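Local coordinates for protein proteasome accessory factor B/C (PafBC) (Paenarthrobacter aurescens, PDB 6SJ9) that acts as a transcriptional regulator of the bacterial DNA damage response, probably binding DNA through winged helix-turn-helix domains that share one chain with WYL domains, at residues Arg178-Trp183 against Arg205-Ser210; Gln148-Val153 against Trp183-Arg188; Phe189-Leu194 against Pro285-Glu290. All coordinates share one frame; numbering follows the deposited sequence.

Interaction 1 (Arg178-Trp183 against Arg205-Ser210)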
loop_
_atom_site.group_PDB
_atom_site.type_symbol
_atom_site.label_atom_id
_atom_site.label_comp_id
_atom_site.label_asym_id
_atom_site.label_seq_id
_atom_site.Cartn_x
_atom_site.Cartn_y
_atom_site.Cartn_z
ATOM N N ARG A 178 -15.579 -5.840 27.870
ATOM C CA ARG A 178 -16.902 -5.781 27.268
ATOM C C ARG A 178 -17.253 -7.156 26.708
ATOM O O ARG A 178 -16.377 -7.868 26.198
ATOM C CB ARG A 178 -16.917 -4.748 26.153
ATOM C CG ARG A 178 -16.332 -3.365 26.558
ATOM C CD ARG A 178 -17.163 -2.739 27.674
ATOM N NE ARG A 178 -18.462 -2.276 27.170
ATOM C CZ ARG A 178 -18.657 -1.026 26.694
ATOM N NH1 ARG A 178 -19.850 -0.616 26.229
ATOM N NH2 ARG A 178 -17.640 -0.173 26.694
ATOM N N GLU A 179 -18.540 -7.512 26.799
ATOM C CA GLU A 179 -19.055 -8.787 26.314
ATOM C C GLU A 179 -19.961 -8.453 25.158
ATOM O O GLU A 179 -21.003 -7.805 25.354
ATOM C CB GLU A 179 -19.862 -9.530 27.378
ATOM C CG GLU A 179 -19.214 -9.619 28.761
ATOM C CD GLU A 179 -18.118 -10.664 28.810
ATOM O OE1 GLU A 179 -17.251 -10.545 29.683
ATOM O OE2 GLU A 179 -18.119 -11.595 27.963
ATOM N N VAL A 180 -19.556 -8.870 23.963
ATOM C CA VAL A 180 -20.178 -8.378 22.754
ATOM C C VAL A 180 -20.563 -9.544 21.853
ATOM O O VAL A 180 -19.775 -10.466 21.643
ATOM C CB VAL A 180 -19.212 -7.391 22.051
ATOM C CG1 VAL A 180 -19.726 -6.976 20.727
ATOM C CG2 VAL A 180 -19.007 -6.160 22.923
ATOM N N GLU A 181 -21.716 -9.424 21.217
ATOM C CA GLU A 181 -22.079 -10.259 20.092
ATOM C C GLU A 181 -21.808 -9.475 18.808
ATOM O O GLU A 181 -22.519 -8.477 18.533
ATOM C CB GLU A 181 -23.557 -10.655 20.212
ATOM C CG GLU A 181 -23.830 -11.469 21.505
ATOM C CD GLU A 181 -25.311 -11.692 21.807
ATOM O OE1 GLU A 181 -26.170 -11.289 20.985
ATOM O OE2 GLU A 181 -25.618 -12.270 22.864
ATOM N N PRO A 182 -20.812 -9.856 18.003
ATOM C CA PRO A 182 -20.363 -8.967 16.897
ATOM C C PRO A 182 -21.309 -9.020 15.709
ATOM O O PRO A 182 -21.666 -10.099 15.235
ATOM C CB PRO A 182 -18.991 -9.522 16.525
ATOM C CG PRO A 182 -19.104 -11.060 16.957
ATOM C CD PRO A 182 -19.899 -11.006 18.225
ATOM N N TRP A 183 -21.773 -7.842 15.271
ATOM C CA TRP A 183 -22.638 -7.728 14.092
ATOM C C TRP A 183 -21.890 -7.300 12.848
ATOM O O TRP A 183 -22.264 -7.685 11.728
ATOM C CB TRP A 183 -23.753 -6.729 14.308
ATOM C CG TRP A 183 -24.681 -7.057 15.421
ATOM C CD1 TRP A 183 -24.702 -8.181 16.189
ATOM C CD2 TRP A 183 -25.744 -6.218 15.903
ATOM N NE1 TRP A 183 -25.743 -8.102 17.115
ATOM C CE2 TRP A 183 -26.371 -6.889 16.965
ATOM C CE3 TRP A 183 -26.210 -4.956 15.542
ATOM C CZ2 TRP A 183 -27.466 -6.346 17.659
ATOM C CZ3 TRP A 183 -27.290 -4.418 16.246
ATOM C CH2 TRP A 183 -27.905 -5.123 17.280
ATOM N N ARG A 205 -23.742 -1.193 20.498
ATOM C CA ARG A 205 -22.631 -0.298 20.804
ATOM C C ARG A 205 -21.613 -0.387 19.679
ATOM O O ARG A 205 -21.530 -1.396 18.966
ATOM C CB ARG A 205 -21.920 -0.622 22.126
ATOM C CG ARG A 205 -22.720 -0.350 23.391
ATOM C CD ARG A 205 -22.711 1.162 23.643
ATOM N NE ARG A 205 -23.401 1.561 24.864
ATOM C CZ ARG A 205 -24.713 1.423 25.064
ATOM N NH1 ARG A 205 -25.474 0.872 24.117
ATOM N NH2 ARG A 205 -25.279 1.871 26.203
ATOM N N VAL A 206 -20.900 0.718 19.483
ATOM C CA VAL A 206 -19.843 0.824 18.502
ATOM C C VAL A 206 -18.518 0.982 19.233
ATOM O O VAL A 206 -18.408 1.768 20.183
ATOM C CB VAL A 206 -20.099 1.984 17.532
ATOM C CG1 VAL A 206 -19.140 1.858 16.372
ATOM C CG2 VAL A 206 -21.531 1.953 17.054
ATOM N N PHE A 207 -17.548 0.182 18.838
ATOM C CA PHE A 207 -16.231 0.141 19.441
ATOM C C PHE A 207 -15.183 0.504 18.394
ATOM O O PHE A 207 -15.122 -0.139 17.341
ATOM C CB PHE A 207 -15.977 -1.277 19.965
ATOM C CG PHE A 207 -17.005 -1.734 20.969
ATOM C CD1 PHE A 207 -16.920 -1.351 22.309
ATOM C CD2 PHE A 207 -18.088 -2.480 20.559
ATOM C CE1 PHE A 207 -17.871 -1.762 23.235
ATOM C CE2 PHE A 207 -19.030 -2.932 21.477
ATOM C CZ PHE A 207 -18.928 -2.568 22.807
ATOM N N ARG A 208 -14.328 1.482 18.689
ATOM C CA ARG A 208 -13.178 1.745 17.830
ATOM C C ARG A 208 -12.086 0.707 18.068
ATOM O O ARG A 208 -11.727 0.440 19.208
ATOM C CB ARG A 208 -12.611 3.142 18.044
ATOM C CG ARG A 208 -13.602 4.270 18.157
ATOM C CD ARG A 208 -12.825 5.607 18.382
ATOM N NE ARG A 208 -11.733 5.685 17.408
ATOM C CZ ARG A 208 -11.781 6.323 16.242
ATOM N NH1 ARG A 208 -10.719 6.310 15.430
ATOM N NH2 ARG A 208 -12.903 6.934 15.869
ATOM N N LEU A 209 -11.624 0.051 17.008
ATOM C CA LEU A 209 -10.612 -0.998 17.183
ATOM C C LEU A 209 -9.367 -0.456 17.872
ATOM O O LEU A 209 -8.805 -1.120 18.763
ATOM C CB LEU A 209 -10.241 -1.617 15.827
ATOM C CG LEU A 209 -10.857 -2.948 15.414
ATOM C CD1 LEU A 209 -12.344 -2.830 15.395
ATOM C CD2 LEU A 209 -10.385 -3.393 14.018
ATOM N N SER A 210 -8.995 0.797 17.561
ATOM C CA SER A 210 -7.792 1.382 18.149
ATOM C C SER A 210 -7.909 1.524 19.663
ATOM O O SER A 210 -6.880 1.596 20.340
ATOM C CB SER A 210 -7.478 2.734 17.504
ATOM O OG SER A 210 -8.424 3.734 17.877
#
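The guanidinium of Arg-178 is held from two directions: its NH1 forms a salt bridge with Asp-198 OD2, on the strand lying between the two segments, and one of its faces receives the rim of the Phe-207 ring. The aromatic carbon CE1 of Phe-207 stands 3.6 Å from Arg-178 CZ, over the centre of the flat group. Because the two planes are 77° apart, the meeting is T-shaped, with the ring supplying its edge and the guanidinium its face, the reverse of a cation lying over an aromatic ring. The arginine chain folds to get there: bends at chi2 and chi3 bring the guanidinium back over Phe-207 CE1. Nearer the backbone, Arg-178 CG lies 4.0 Å from the same Phe-207 CE1. Further round the ring, Val-180 presents CG2, 3.5 Å from Phe-207 CE2 and 3.6 Å from Phe-207 CZ, the two side chains arriving from opposite directions. Beside this apolar patch Arg-205 passes at about a right angle to Arg-178, its CG 4.0 Å from Arg-178 NH1.

Strands 175-188 and 203-208 are not neighbours in the sheet, since strand 191-198 runs between them. They face each other because the sheet curls strongly, and their short segments cross at 85° with axes 9.6 Å apart, as befits the Sm-like fold of a WYL domain. Phe-165 and Tyr-167, from strand 163-168, meet Phe-207 edge-to-face and extend the aromatic interior.

Arg-178 NH1 and Arg-205 NE lie only 4.4 Å apart, and the carboxylate of Asp-198 probably offsets much of the positive charge gathered here. The chemistry therefore implies a divided role for Arg-178, whose cationic end is paired with an acid while its flat face closes the rim of a buried hydrophobic cluster.

Interaction 2 (Gln148-Val153 against Trp183-Arg188)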
loop_
_atom_site.group_PDB
_atom_site.type_symbol
_atom_site.label_atom_id
_atom_site.label_comp_id
_atom_site.label_asym_id
_atom_site.label_seq_id
_atom_site.Cartn_x
_atom_site.Cartn_y
_atom_site.Cartn_z
ATOM N N GLN A 148 -4.851 -9.816 13.484
ATOM C CA GLN A 148 -5.380 -10.830 14.395
ATOM C C GLN A 148 -6.784 -10.454 14.908
ATOM O O GLN A 148 -7.700 -11.280 14.903
ATOM C CB GLN A 148 -4.419 -11.044 15.575
ATOM C CG GLN A 148 -4.891 -12.225 16.419
ATOM C CD GLN A 148 -4.816 -13.538 15.623
ATOM O OE1 GLN A 148 -3.786 -13.842 14.994
ATOM N NE2 GLN A 148 -5.925 -14.291 15.592
ATOM N N ALA A 149 -6.965 -9.207 15.335
ATOM C CA ALA A 149 -8.268 -8.745 15.818
ATOM C C ALA A 149 -9.303 -8.824 14.717
ATOM O O ALA A 149 -10.474 -9.201 14.943
ATOM C CB ALA A 149 -8.159 -7.310 16.339
ATOM N N PHE A 150 -8.877 -8.503 13.504
ATOM C CA PHE A 150 -9.753 -8.680 12.367
ATOM C C PHE A 150 -10.120 -10.136 12.194
ATOM O O PHE A 150 -11.293 -10.458 11.950
ATOM C CB PHE A 150 -9.094 -8.160 11.101
ATOM C CG PHE A 150 -10.036 -7.470 10.199
ATOM C CD1 PHE A 150 -10.731 -8.175 9.263
ATOM C CD2 PHE A 150 -10.215 -6.099 10.299
ATOM C CE1 PHE A 150 -11.630 -7.535 8.438
ATOM C CE2 PHE A 150 -11.096 -5.426 9.476
ATOM C CZ PHE A 150 -11.812 -6.161 8.543
ATOM N N ASP A 151 -9.099 -11.024 12.168
ATOM C CA ASP A 151 -9.383 -12.444 12.026
ATOM C C ASP A 151 -10.322 -12.938 13.127
ATOM O O ASP A 151 -11.174 -13.790 12.868
ATOM C CB ASP A 151 -8.114 -13.293 12.029
ATOM C CG ASP A 151 -7.213 -13.073 10.763
ATOM O OD1 ASP A 151 -7.644 -12.453 9.756
ATOM O OD2 ASP A 151 -6.057 -13.575 10.774
ATOM N N ASP A 152 -10.184 -12.411 14.348
ATOM C CA ASP A 152 -10.961 -12.948 15.469
ATOM C C ASP A 152 -12.424 -12.536 15.386
ATOM O O ASP A 152 -13.320 -13.373 15.567
ATOM C CB ASP A 152 -10.357 -12.504 16.799
ATOM C CG ASP A 152 -9.062 -13.193 17.072
ATOM O OD1 ASP A 152 -8.882 -14.380 16.656
ATOM O OD2 ASP A 152 -8.254 -12.580 17.771
ATOM N N VAL A 153 -12.681 -11.274 15.023
ATOM C CA VAL A 153 -14.063 -10.829 14.839
ATOM C C VAL A 153 -14.712 -11.587 13.692
ATOM O O VAL A 153 -15.842 -12.053 13.807
ATOM C CB VAL A 153 -14.119 -9.305 14.616
ATOM C CG1 VAL A 153 -15.550 -8.883 14.181
ATOM C CG2 VAL A 153 -13.814 -8.615 15.938
ATOM N N TRP A 183 -21.773 -7.842 15.271
ATOM C CA TRP A 183 -22.638 -7.728 14.092
ATOM C C TRP A 183 -21.890 -7.300 12.848
ATOM O O TRP A 183 -22.264 -7.685 11.728
ATOM C CB TRP A 183 -23.753 -6.729 14.308
ATOM C CG TRP A 183 -24.681 -7.057 15.421
ATOM C CD1 TRP A 183 -24.702 -8.181 16.189
ATOM C CD2 TRP A 183 -25.744 -6.218 15.903
ATOM N NE1 TRP A 183 -25.743 -8.102 17.115
ATOM C CE2 TRP A 183 -26.371 -6.889 16.965
ATOM C CE3 TRP A 183 -26.210 -4.956 15.542
ATOM C CZ2 TRP A 183 -27.466 -6.346 17.659
ATOM C CZ3 TRP A 183 -27.290 -4.418 16.246
ATOM C CH2 TRP A 183 -27.905 -5.123 17.280
ATOM N N GLY A 184 -20.852 -6.502 13.010
ATOM C CA GLY A 184 -20.143 -6.047 11.838
ATOM C C GLY A 184 -18.902 -5.262 12.181
ATOM O O GLY A 184 -18.728 -4.779 13.302
ATOM N N LEU A 185 -18.012 -5.222 11.209
ATOM C CA LEU A 185 -16.867 -4.349 11.184
ATOM C C LEU A 185 -17.093 -3.256 10.144
ATOM O O LEU A 185 -17.741 -3.475 9.113
ATOM C CB LEU A 185 -15.612 -5.125 10.845
ATOM C CG LEU A 185 -15.118 -6.113 11.902
ATOM C CD1 LEU A 185 -14.218 -7.079 11.229
ATOM C CD2 LEU A 185 -14.344 -5.345 12.984
ATOM N N GLY A 186 -16.512 -2.096 10.385
ATOM C CA GLY A 186 -16.776 -0.980 9.500
ATOM C C GLY A 186 -15.673 0.052 9.540
ATOM O O GLY A 186 -14.927 0.166 10.520
ATOM N N SER A 187 -15.551 0.783 8.440
ATOM C CA SER A 187 -14.532 1.806 8.287
ATOM C C SER A 187 -15.229 3.119 7.992
ATOM O O SER A 187 -16.032 3.194 7.066
ATOM C CB SER A 187 -13.591 1.462 7.134
ATOM O OG SER A 187 -12.481 2.301 7.194
ATOM N N ARG A 188 -15.023 4.103 8.833
ATOM C CA ARG A 188 -15.391 5.468 8.476
ATOM C C ARG A 188 -14.275 6.399 8.895
ATOM O O ARG A 188 -13.754 6.288 10.010
ATOM C CB ARG A 188 -16.750 5.913 8.995
ATOM C CG ARG A 188 -17.828 5.496 8.021
ATOM C CD ARG A 188 -19.074 5.067 8.728
ATOM N NE ARG A 188 -20.154 4.644 7.829
ATOM C CZ ARG A 188 -20.084 3.669 6.913
ATOM N NH1 ARG A 188 -18.949 2.977 6.712
ATOM N NH2 ARG A 188 -21.178 3.368 6.203
#
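Leu-185 fits between two residues that helix 147-159 presents one turn apart, Phe-150 and Val-153. Its CD1 methyl sits over the face of the Phe-150 ring, 3.8 Å from the centroid and 14° off the ring normal, a well-centred CH-pi contact. Val-153 comes to the same leucine tip to tip, with its CG1 3.6 Å from Leu-185 CG. That methyl points into the contact because it is anti to the backbone N of Val-153 (chi1 170°), and it lies 3.7 Å from Leu-185 CD1 as well, leaving CD1 held between an aromatic face and a branched aliphatic tip.

A second shell fixes the phenyl ring. Trp-192 and Trp-406 each meet Phe-150 edge-to-face, while Trp-192 also packs on Leu-185 and Leu-194 packs on Val-153. The strand itself is bonded through its backbone on two sides, Leu-185 to Trp-406 and Gly-186 to Tyr-193. Just before Leu-185, Trp-183 and Gly-184 both face Val-195 in a classic beta bulge. An N-terminal helix packed through buried apolar side chains on a strongly bent antiparallel sheet is consistent with the Sm-like fold of WYL domains.

Interaction 3 (Phe189-Leu194 against Pro285-Glu290)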
loop_
_atom_site.group_PDB
_atom_site.type_symbol
_atom_site.label_atom_id
_atom_site.label_comp_id
_atom_site.label_asym_id
_atom_site.label_seq_id
_atom_site.Cartn_x
_atom_site.Cartn_y
_atom_site.Cartn_z
ATOM N N PHE A 189 -13.941 7.332 7.992
ATOM C CA PHE A 189 -12.867 8.305 8.192
ATOM C C PHE A 189 -11.510 7.607 8.287
ATOM O O PHE A 189 -10.605 8.072 8.989
ATOM C CB PHE A 189 -13.131 9.128 9.455
ATOM C CG PHE A 189 -14.586 9.461 9.659
ATOM C CD1 PHE A 189 -15.268 10.275 8.768
ATOM C CD2 PHE A 189 -15.287 8.934 10.741
ATOM C CE1 PHE A 189 -16.623 10.577 8.961
ATOM C CE2 PHE A 189 -16.642 9.220 10.943
ATOM C CZ PHE A 189 -17.308 10.049 10.051
ATOM N N GLY A 190 -11.345 6.511 7.538
ATOM C CA GLY A 190 -10.136 5.715 7.583
ATOM C C GLY A 190 -10.016 4.765 8.771
ATOM O O GLY A 190 -9.163 3.874 8.735
ATOM N N GLN A 191 -10.882 4.877 9.786
ATOM C CA GLN A 191 -10.729 4.150 11.048
ATOM C C GLN A 191 -11.767 3.040 11.192
ATOM O O GLN A 191 -12.939 3.222 10.842
ATOM C CB GLN A 191 -10.863 5.128 12.230
ATOM C CG GLN A 191 -9.745 6.178 12.284
ATOM C CD GLN A 191 -8.362 5.535 12.125
ATOM O OE1 GLN A 191 -7.770 5.558 11.034
ATOM N NE2 GLN A 191 -7.848 4.945 13.212
ATOM N N TRP A 192 -11.349 1.917 11.784
ATOM C CA TRP A 192 -12.173 0.721 11.827
ATOM C C TRP A 192 -12.914 0.587 13.156
ATOM O O TRP A 192 -12.382 0.881 14.231
ATOM C CB TRP A 192 -11.347 -0.524 11.580
ATOM C CG TRP A 192 -11.034 -0.779 10.135
ATOM C CD1 TRP A 192 -9.936 -0.327 9.425
ATOM C CD2 TRP A 192 -11.836 -1.502 9.208
ATOM N NE1 TRP A 192 -9.996 -0.784 8.124
ATOM C CE2 TRP A 192 -11.157 -1.488 7.955
ATOM C CE3 TRP A 192 -13.071 -2.148 9.300
ATOM C CZ2 TRP A 192 -11.673 -2.103 6.809
ATOM C CZ3 TRP A 192 -13.588 -2.770 8.149
ATOM C CH2 TRP A 192 -12.877 -2.739 6.914
ATOM N N TYR A 193 -14.123 0.086 13.067
ATOM C CA TYR A 193 -15.046 -0.020 14.181
ATOM C C TYR A 193 -15.643 -1.418 14.168
ATOM O O TYR A 193 -15.864 -1.989 13.099
ATOM C CB TYR A 193 -16.213 0.961 14.062
ATOM C CG TYR A 193 -15.795 2.417 14.057
ATOM C CD1 TYR A 193 -15.262 3.003 12.916
ATOM C CD2 TYR A 193 -15.920 3.204 15.197
ATOM C CE1 TYR A 193 -14.872 4.357 12.920
ATOM C CE2 TYR A 193 -15.535 4.548 15.206
ATOM C CZ TYR A 193 -15.011 5.112 14.065
ATOM O OH TYR A 193 -14.621 6.440 14.080
ATOM N N LEU A 194 -15.997 -1.894 15.361
ATOM C CA LEU A 194 -16.828 -3.069 15.581
ATOM C C LEU A 194 -18.190 -2.588 16.076
ATOM O O LEU A 194 -18.278 -1.705 16.957
ATOM C CB LEU A 194 -16.176 -3.973 16.633
ATOM C CG LEU A 194 -17.089 -5.079 17.194
ATOM C CD1 LEU A 194 -17.383 -6.220 16.190
ATOM C CD2 LEU A 194 -16.476 -5.625 18.463
ATOM N N PRO A 285 -5.778 9.840 18.987
ATOM C CA PRO A 285 -4.416 9.835 19.536
ATOM C C PRO A 285 -3.717 8.495 19.454
ATOM O O PRO A 285 -2.481 8.480 19.448
ATOM C CB PRO A 285 -4.607 10.274 20.998
ATOM C CG PRO A 285 -6.035 10.075 21.277
ATOM C CD PRO A 285 -6.789 10.171 19.995
ATOM N N GLU A 286 -4.444 7.374 19.390
ATOM C CA GLU A 286 -3.753 6.105 19.215
ATOM C C GLU A 286 -3.152 6.030 17.830
ATOM O O GLU A 286 -2.065 5.480 17.650
ATOM C CB GLU A 286 -4.677 4.910 19.460
ATOM C CG GLU A 286 -5.001 4.788 20.912
ATOM C CD GLU A 286 -3.739 4.598 21.720
ATOM O OE1 GLU A 286 -2.810 3.902 21.228
ATOM O OE2 GLU A 286 -3.667 5.157 22.842
ATOM N N GLN A 287 -3.830 6.609 16.849
ATOM C CA GLN A 287 -3.307 6.581 15.494
ATOM C C GLN A 287 -2.037 7.415 15.381
ATOM O O GLN A 287 -1.034 6.940 14.828
ATOM C CB GLN A 287 -4.355 7.074 14.514
ATOM C CG GLN A 287 -3.986 6.676 13.126
ATOM C CD GLN A 287 -4.889 7.261 12.109
ATOM O OE1 GLN A 287 -5.987 7.720 12.445
ATOM N NE2 GLN A 287 -4.474 7.199 10.833
ATOM N N LEU A 288 -2.056 8.657 15.919
ATOM C CA LEU A 288 -0.857 9.495 15.885
ATOM C C LEU A 288 0.277 8.883 16.696
ATOM O O LEU A 288 1.434 8.952 16.289
ATOM C CB LEU A 288 -1.159 10.903 16.404
ATOM C CG LEU A 288 -0.007 11.885 16.266
ATOM C CD1 LEU A 288 0.468 11.871 14.813
ATOM C CD2 LEU A 288 -0.414 13.307 16.659
ATOM N N ALA A 289 -0.034 8.268 17.840
ATOM C CA ALA A 289 1.033 7.736 18.690
ATOM C C ALA A 289 1.762 6.584 18.015
ATOM O O ALA A 289 2.991 6.458 18.143
ATOM C CB ALA A 289 0.484 7.272 20.044
ATOM N N GLU A 290 1.028 5.718 17.316
ATOM C CA GLU A 290 1.690 4.654 16.577
ATOM C C GLU A 290 2.617 5.242 15.532
ATOM O O GLU A 290 3.745 4.793 15.386
ATOM C CB GLU A 290 0.666 3.710 15.942
ATOM C CG GLU A 290 1.356 2.566 15.177
ATOM C CD GLU A 290 0.378 1.522 14.636
ATOM O OE1 GLU A 290 -0.798 1.592 14.998
ATOM O OE2 GLU A 290 0.787 0.638 13.839
#
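The tight hairpin joining strands 175-188 and 191-198 brings Gln-191 up to Gln-287, on the first turn of helix 285-294. Phe-189 and Gly-190 form its two-residue loop, both with positive phi (64° and 79°) as in a type I' turn, and Gln-191 is the first residue of the returning strand. The glutamine amides approach in nearly parallel layers, their planes 9° apart and displaced from one another, with Gln-191 CD 3.9 Å from Gln-287 CD. Gln-287 reaches across with an extended chain, CG anti to its backbone N, whereas Gln-191 is bent at chi2.

Here the Sm-like WYL domain meets the WCX domain, whose four antiparallel strands in the order 2-3-1-4, flanked by helices, fit a ferredoxin-like fold. Asp-284, just ahead of the helix, strengthens the junction: its OD2 takes a salt bridge from Arg-208 and a hydrogen bond from Ser-210 OG, and its OD1 accepts a bond from the backbone N of Glu-286. Arg-208 in turn packs against Gln-191. On the WCX side, Glu-286 OE2 is salt-bridged to Arg-313, and Leu-288 and Ala-289 turn to helix 305-323.

Interactions 1 and 2 are buried and belong to one WYL domain, where strand 175-188 serves both: its earlier half faces strand 203-208 across the curled sheet, and its later half receives the helix. Pro-182, two residues past Val-180 on the strand, has its CB 4.2 Å from Val-153 CG1, so segments of the two contacts meet there. Interaction 3 lies nearer the surface and ties that domain to the WCX domain instead. Chemistry follows place. Interaction 2 is wholly apolar, interaction 1 adds a paired arginine to an aromatic interior, and interaction 3 rests on polar amides. Strand 191-198 links all three, bonding through its backbone to Gly-186 on one neighbour and Phe-207 on the other.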